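Local coordinates for carbohydrate kinase, pfkB family (Enterococcus faecalis, PDB 3KTN), which probably phosphorylates a sugar acid, as a putative 2-keto-3-deoxygluconate kinase of the pfkB family, and binds magnesium, at residues A[163-168]-A[285-290]; A[185-190]-A[205-210]; A[227-230]-A[234-237]. All blocks are in the same frame, centred on the assembly; numbering follows the deposited sequence.

Contact 1: A[163-168]-A[285-290]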
# COMPACT_ATOMS: atom_id res chain seq x y z
N LYS A 163 -31.04 28.14 17.91
CA LYS A 163 -30.68 27.13 18.90
C LYS A 163 -29.16 27.05 18.99
O LYS A 163 -28.46 27.08 17.97
CB LYS A 163 -31.27 25.78 18.50
CG LYS A 163 -31.43 24.81 19.66
CD LYS A 163 -32.43 25.33 20.68
CE LYS A 163 -33.81 25.54 20.07
NZ LYS A 163 -34.80 25.99 21.09
N VAL A 164 -28.64 26.97 20.21
CA VAL A 164 -27.20 26.92 20.43
C VAL A 164 -26.75 25.64 21.13
O VAL A 164 -27.29 25.27 22.18
CB VAL A 164 -26.73 28.14 21.25
CG1 VAL A 164 -25.22 28.11 21.43
CG2 VAL A 164 -27.16 29.43 20.56
N CYS A 165 -25.77 24.96 20.54
CA CYS A 165 -25.23 23.71 21.09
C CYS A 165 -23.78 23.93 21.46
O CYS A 165 -23.07 24.69 20.81
CB CYS A 165 -25.35 22.60 20.06
SG CYS A 165 -27.01 22.44 19.39
N PHE A 166 -23.33 23.24 22.50
CA PHE A 166 -21.97 23.40 22.98
C PHE A 166 -21.45 22.11 23.60
O PHE A 166 -22.19 21.40 24.27
CB PHE A 166 -21.94 24.52 24.02
CG PHE A 166 -20.60 24.72 24.68
CD1 PHE A 166 -19.55 25.28 23.98
CD2 PHE A 166 -20.41 24.35 26.01
CE1 PHE A 166 -18.32 25.48 24.59
CE2 PHE A 166 -19.18 24.55 26.63
CZ PHE A 166 -18.13 25.12 25.92
N ASP A 167 -20.17 21.82 23.37
CA ASP A 167 -19.57 20.62 23.93
C ASP A 167 -18.40 20.97 24.83
O ASP A 167 -17.56 21.80 24.49
CB ASP A 167 -19.08 19.69 22.81
CG ASP A 167 -17.89 20.26 22.04
OD1 ASP A 167 -16.77 19.73 22.19
OD2 ASP A 167 -18.07 21.25 21.30
N PHE A 168 -18.37 20.35 26.01
CA PHE A 168 -17.28 20.55 26.95
C PHE A 168 -16.10 19.82 26.31
O PHE A 168 -16.23 18.67 25.90
CB PHE A 168 -17.61 19.89 28.29
CG PHE A 168 -18.48 20.72 29.20
CD1 PHE A 168 -17.91 21.47 30.23
CD2 PHE A 168 -19.86 20.74 29.05
CE1 PHE A 168 -18.70 22.23 31.09
CE2 PHE A 168 -20.66 21.49 29.91
CZ PHE A 168 -20.09 22.24 30.93
N GLY A 285 -26.05 11.97 17.24
CA GLY A 285 -27.26 11.19 17.42
C GLY A 285 -28.27 11.95 18.27
O GLY A 285 -29.47 11.90 18.01
N ILE A 286 -27.78 12.63 19.30
CA ILE A 286 -28.64 13.41 20.19
C ILE A 286 -29.26 14.56 19.40
O ILE A 286 -30.47 14.76 19.44
CB ILE A 286 -27.85 14.01 21.38
CG1 ILE A 286 -27.36 12.89 22.31
CG2 ILE A 286 -28.72 15.00 22.14
CD1 ILE A 286 -28.45 11.93 22.79
N LEU A 287 -28.43 15.31 18.68
CA LEU A 287 -28.92 16.42 17.88
C LEU A 287 -29.92 15.95 16.83
O LEU A 287 -30.90 16.64 16.56
CB LEU A 287 -27.76 17.16 17.20
CG LEU A 287 -26.86 17.92 18.18
CD1 LEU A 287 -25.84 18.77 17.43
CD2 LEU A 287 -27.73 18.80 19.06
N TYR A 288 -29.66 14.80 16.23
CA TYR A 288 -30.57 14.28 15.22
C TYR A 288 -31.93 13.98 15.84
O TYR A 288 -32.97 14.25 15.24
CB TYR A 288 -30.04 12.99 14.58
CG TYR A 288 -30.96 12.49 13.49
CD1 TYR A 288 -31.12 13.22 12.31
CD2 TYR A 288 -31.72 11.33 13.67
CE1 TYR A 288 -32.03 12.81 11.33
CE2 TYR A 288 -32.63 10.92 12.70
CZ TYR A 288 -32.78 11.66 11.54
OH TYR A 288 -33.69 11.25 10.58
N GLY A 289 -31.90 13.39 17.03
CA GLY A 289 -33.13 13.06 17.72
C GLY A 289 -33.89 14.34 18.00
O GLY A 289 -35.12 14.39 17.90
N TYR A 290 -33.15 15.39 18.33
CA TYR A 290 -33.74 16.69 18.61
C TYR A 290 -34.43 17.24 17.36
O TYR A 290 -35.58 17.68 17.41
CB TYR A 290 -32.67 17.68 19.06
CG TYR A 290 -33.23 18.98 19.58
CD1 TYR A 290 -33.78 19.05 20.86
CD2 TYR A 290 -33.26 20.12 18.78
CE1 TYR A 290 -34.34 20.24 21.33
CE2 TYR A 290 -33.82 21.31 19.24
CZ TYR A 290 -34.35 21.36 20.52
OH TYR A 290 -34.90 22.53 20.98

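Contact 2: A[185-190]-A[205-210]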
# COMPACT_ATOMS: atom_id res chain seq x y z
N GLN A 185 -13.89 29.96 33.83
CA GLN A 185 -14.37 31.30 33.55
C GLN A 185 -14.94 31.45 32.14
O GLN A 185 -15.99 32.05 31.95
CB GLN A 185 -13.23 32.31 33.74
CG GLN A 185 -12.66 32.34 35.14
CD GLN A 185 -11.40 33.17 35.22
OE1 GLN A 185 -11.38 34.34 34.84
NE2 GLN A 185 -10.33 32.57 35.73
N GLN A 186 -14.23 30.91 31.16
CA GLN A 186 -14.67 31.01 29.77
C GLN A 186 -15.95 30.23 29.53
O GLN A 186 -16.83 30.69 28.80
CB GLN A 186 -13.56 30.54 28.84
CG GLN A 186 -12.19 31.07 29.25
CD GLN A 186 -12.20 32.56 29.53
OE1 GLN A 186 -11.38 33.06 30.30
NE2 GLN A 186 -13.12 33.29 28.90
N TYR A 187 -16.08 29.06 30.14
CA TYR A 187 -17.28 28.26 29.98
C TYR A 187 -18.47 28.96 30.65
O TYR A 187 -19.58 28.97 30.11
CB TYR A 187 -17.07 26.87 30.59
CG TYR A 187 -16.33 25.90 29.69
CD1 TYR A 187 -15.16 26.27 29.02
CD2 TYR A 187 -16.79 24.60 29.50
CE1 TYR A 187 -14.48 25.38 28.19
CE2 TYR A 187 -16.11 23.69 28.68
CZ TYR A 187 -14.96 24.09 28.03
OH TYR A 187 -14.29 23.20 27.22
N GLU A 188 -18.23 29.55 31.82
CA GLU A 188 -19.29 30.24 32.53
C GLU A 188 -19.82 31.40 31.70
O GLU A 188 -20.99 31.76 31.79
CB GLU A 188 -18.78 30.74 33.89
CG GLU A 188 -18.30 29.60 34.78
CD GLU A 188 -17.88 30.03 36.17
OE1 GLU A 188 -17.22 31.09 36.30
OE2 GLU A 188 -18.19 29.30 37.13
N ARG A 189 -18.96 31.96 30.85
CA ARG A 189 -19.36 33.07 29.99
C ARG A 189 -20.26 32.65 28.83
O ARG A 189 -21.16 33.40 28.44
CB ARG A 189 -18.12 33.78 29.45
CG ARG A 189 -17.24 34.39 30.53
CD ARG A 189 -15.97 34.97 29.95
NE ARG A 189 -16.23 36.04 29.00
CZ ARG A 189 -15.27 36.72 28.37
NH1 ARG A 189 -13.99 36.42 28.59
NH2 ARG A 189 -15.58 37.69 27.52
N ILE A 190 -20.03 31.46 28.27
CA ILE A 190 -20.84 31.02 27.14
C ILE A 190 -22.07 30.21 27.53
O ILE A 190 -23.10 30.27 26.86
CB ILE A 190 -20.01 30.17 26.13
CG1 ILE A 190 -20.77 30.04 24.81
CG2 ILE A 190 -19.74 28.79 26.71
CD1 ILE A 190 -19.99 29.34 23.70
N VAL A 205 -18.26 18.84 38.25
CA VAL A 205 -17.54 18.82 39.51
C VAL A 205 -16.09 19.30 39.41
O VAL A 205 -15.69 20.25 40.08
CB VAL A 205 -17.56 17.40 40.13
CG1 VAL A 205 -16.69 17.36 41.38
CG2 VAL A 205 -18.99 17.00 40.46
N GLU A 206 -15.31 18.64 38.55
CA GLU A 206 -13.90 18.98 38.39
C GLU A 206 -13.57 20.27 37.66
O GLU A 206 -12.54 20.89 37.93
CB GLU A 206 -13.17 17.83 37.69
CG GLU A 206 -12.97 16.61 38.56
CD GLU A 206 -12.24 15.51 37.83
OE1 GLU A 206 -11.18 15.80 37.23
OE2 GLU A 206 -12.72 14.36 37.86
N LEU A 207 -14.42 20.68 36.72
CA LEU A 207 -14.14 21.91 35.99
C LEU A 207 -14.94 23.10 36.48
O LEU A 207 -14.38 24.17 36.75
CB LEU A 207 -14.39 21.71 34.49
CG LEU A 207 -14.21 22.98 33.65
CD1 LEU A 207 -12.77 23.47 33.77
CD2 LEU A 207 -14.56 22.70 32.20
N LEU A 208 -16.25 22.92 36.59
CA LEU A 208 -17.13 23.99 37.04
C LEU A 208 -17.22 24.09 38.56
O LEU A 208 -18.02 24.86 39.09
CB LEU A 208 -18.52 23.79 36.43
CG LEU A 208 -18.57 23.79 34.90
CD1 LEU A 208 -20.00 23.64 34.44
CD2 LEU A 208 -17.96 25.07 34.35
N GLY A 209 -16.40 23.31 39.25
CA GLY A 209 -16.37 23.33 40.70
C GLY A 209 -17.66 23.03 41.44
O GLY A 209 -17.75 23.31 42.64
N PHE A 210 -18.65 22.48 40.76
CA PHE A 210 -19.91 22.15 41.43
C PHE A 210 -19.68 21.17 42.57
O PHE A 210 -18.73 20.39 42.55
CB PHE A 210 -20.90 21.54 40.43
CG PHE A 210 -21.72 22.55 39.69
CD1 PHE A 210 -23.09 22.67 39.93
CD2 PHE A 210 -21.14 23.39 38.75
CE1 PHE A 210 -23.86 23.60 39.25
CE2 PHE A 210 -21.90 24.33 38.06
CZ PHE A 210 -23.26 24.44 38.31

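Contact 3: A[227-230]-A[234-237]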
# COMPACT_ATOMS: atom_id res chain seq x y z
N GLN A 227 -29.40 18.65 37.15
CA GLN A 227 -30.56 19.50 36.87
C GLN A 227 -30.41 20.85 37.56
O GLN A 227 -31.07 21.82 37.18
CB GLN A 227 -31.84 18.80 37.31
CG GLN A 227 -32.08 17.50 36.55
CD GLN A 227 -33.42 16.88 36.84
OE1 GLN A 227 -33.77 16.65 37.99
NE2 GLN A 227 -34.18 16.61 35.79
N ARG A 228 -29.51 20.92 38.54
CA ARG A 228 -29.25 22.16 39.25
C ARG A 228 -28.41 23.02 38.30
O ARG A 228 -28.71 24.20 38.08
CB ARG A 228 -28.46 21.86 40.53
CG ARG A 228 -28.66 22.86 41.66
CD ARG A 228 -27.97 22.37 42.93
NE ARG A 228 -26.52 22.57 42.87
CZ ARG A 228 -25.63 21.83 43.53
NH1 ARG A 228 -26.04 20.82 44.30
NH2 ARG A 228 -24.34 22.11 43.44
N PHE A 229 -27.37 22.42 37.74
CA PHE A 229 -26.49 23.08 36.78
C PHE A 229 -27.31 23.58 35.60
O PHE A 229 -27.11 24.69 35.11
CB PHE A 229 -25.41 22.09 36.31
CG PHE A 229 -24.78 22.46 34.99
CD1 PHE A 229 -23.89 23.52 34.89
CD2 PHE A 229 -25.08 21.73 33.84
CE1 PHE A 229 -23.30 23.86 33.66
CE2 PHE A 229 -24.50 22.05 32.61
CZ PHE A 229 -23.61 23.12 32.52
N MSE A 230 -28.25 22.75 35.15
CA MSE A 230 -29.10 23.09 34.01
C MSE A 230 -30.04 24.26 34.24
O MSE A 230 -30.18 25.13 33.37
CB MSE A 230 -29.92 21.88 33.59
CG MSE A 230 -29.11 20.76 32.96
SE MSE A 230 -30.28 19.37 32.35
CE MSE A 230 -30.94 20.20 30.73
N ASN A 234 -30.47 27.63 32.56
CA ASN A 234 -31.73 27.37 31.88
C ASN A 234 -31.53 26.55 30.60
O ASN A 234 -32.18 26.79 29.58
CB ASN A 234 -32.45 28.69 31.57
CG ASN A 234 -33.88 28.47 31.11
OD1 ASN A 234 -34.59 27.60 31.62
ND2 ASN A 234 -34.33 29.27 30.15
N LEU A 235 -30.63 25.58 30.67
CA LEU A 235 -30.34 24.71 29.54
C LEU A 235 -31.55 23.85 29.23
O LEU A 235 -32.34 23.52 30.13
CB LEU A 235 -29.15 23.80 29.86
CG LEU A 235 -27.87 24.53 30.26
CD1 LEU A 235 -26.80 23.52 30.63
CD2 LEU A 235 -27.40 25.42 29.11
N GLU A 236 -31.70 23.47 27.97
CA GLU A 236 -32.82 22.64 27.53
C GLU A 236 -32.46 21.15 27.58
O GLU A 236 -33.25 20.34 28.06
CB GLU A 236 -33.22 23.04 26.11
CG GLU A 236 -34.39 22.28 25.55
CD GLU A 236 -34.78 22.76 24.18
OE1 GLU A 236 -34.12 23.70 23.68
OE2 GLU A 236 -35.74 22.22 23.59
N TRP A 237 -31.27 20.81 27.10
CA TRP A 237 -30.80 19.42 27.08
C TRP A 237 -29.34 19.30 27.51
O TRP A 237 -28.50 20.11 27.14
CB TRP A 237 -30.92 18.83 25.67
CG TRP A 237 -32.24 18.20 25.31
CD1 TRP A 237 -33.43 18.40 25.93
CD2 TRP A 237 -32.50 17.32 24.21
NE1 TRP A 237 -34.43 17.71 25.27
CE2 TRP A 237 -33.88 17.04 24.21
CE3 TRP A 237 -31.69 16.75 23.20
CZ2 TRP A 237 -34.48 16.21 23.25
CZ3 TRP A 237 -32.29 15.92 22.25
CH2 TRP A 237 -33.68 15.67 22.28

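Contact 1: A[163-168]-A[285-290]
Lys-163 and Tyr-290 meet at the phenol end of the tyrosine, where strand 163-167 passes beside helix 278-291. The lysine chain is kinked at its second and third torsions (64° and 60°), which carries its end round to the hydroxyl instead of straight on from the strand. CE lies 3.3 Å from Tyr-290 OH, and the two side chains cross at about a right angle. Tyr-290 is turned toward Lys-163, its CG anti to the backbone N (chi1 -171°). Its hydroxyl is hydrogen-bonded to the carboxylate of Glu-236, whose other oxygen makes a long, weak ion pair with the Lys-163 ammonium group.

Two residues further along the strand, the contact turns apolar. Cys-165 SG touches the CD2 methyl of Leu-287 at 3.7 Å, a single sulfur-to-methyl meeting between two buried side chains. The same leucine also packs on Ile-196 and Phe-198 of the adjacent strand, so the helix lies against more than one strand of the central sheet. The chemistry is thus divided: Cys-165 and Leu-287 meet in van der Waals contact at the buried end, whereas at the partly exposed end the lysine and tyrosine share one carboxylate, which would be expected to favour a charged ammonium group.

Contact 2: A[185-190]-A[205-210]
Tyr-187 presents one face of its ring to Leu-207, and this CH-pi contact joins helix 177-190 to segment 205-210, at the end of helix 201-206. The methyl CD2 of Leu-207 stands 4.2 Å from the centroid of the Tyr-187 ring, 22° off the ring normal. It is displaced from the middle of the ring toward the rim on the CD2-CE2 side, and its distance to Tyr-187 CE2 is 4.0 Å. The leucine side chain comes in at about a right angle to that of the tyrosine; a trans first torsion (chi1 176°) swings its branch to the ring.

The remaining meeting is aliphatic. The CD2 methyl of Leu-208 approaches Tyr-187 CB at 4.3 Å, so two successive leucines address different parts of one residue: Leu-207 the ring and Leu-208 its root.

Polar bonding involves the far end of the tyrosine, where OH is hydrogen-bonded to Asn-169 N, which satisfies the hydroxyl.

All three touching residues are buried. Tyr-187 meets Phe-166 of strand 163-167 edge-to-face and also packs on Leu-140 of helix 138-142, while Leu-208 extends the apolar layer to Phe-229 of helix 218-233. The contact thus joins helix 177-190 to segment 205-210 beside the end of strand 163-167, where Phe-168 packs on all three residues, with helices 138-142 and 218-233 as further neighbours.

Contact 3: A[227-230]-A[234-237]
Asn-234, in the left-handed helical region with positive phi, ends helix 218-233 in a Schellman motif and turns the chain toward strand 237-245. The signature bond runs from Leu-235 N back to Met-230 O (2.8 Å). Its N-H...O angle is 149°, and the donor is tilted somewhat out of the carbonyl plane; the companion bond of the motif joins Asn-234 N to Ser-231 O. From outside the two segments, the side-chain amide of Gln-259 donates to Asn-234 OD1 and to the carbonyl of Leu-235.

The Leu-235 side chain points back at the helix, and its CD1 methyl comes to 3.4 Å from CE2 of the Phe-229 ring, with CZ as its next ring neighbour. The leucine and phenylalanine side chains slant across each other. This apolar pairing lies beside the backbone bond, and Leu-235 also packs on Val-197 of the neighbouring strand.

Met-230, present as selenomethionine, reaches further along the departing chain. Its side chain runs extended to the selenium and then bends at chi3 (77°), laying the terminal methyl against the peptide that joins Glu-236 to Trp-237: CE is 3.5 Å from Glu-236 O and 3.7 Å from Trp-237 N.

Overall arrangement
Following the chain from the N terminus, the first segment of any contact is on strand 163-167, which opens the wide loop closed at helix 278-291 by contact 1. Both other contacts fall within that loop. Contact 2 comes first, joining helix 177-190 to segment 205-210 at the end of helix 201-206, and contact 3 follows in series, closing the short turn between helix 218-233 and strand 237-245; neither crosses the other. Side chains bridge all three: Phe-168 packs on Tyr-187 and Leu-208, Leu-208 and Phe-210 on Phe-229, and Trp-237 on Tyr-290. Together they tie adjoining strands of the central nine-stranded sheet to helices 177-190, 218-233 and 278-291 in this ribokinase-like fold.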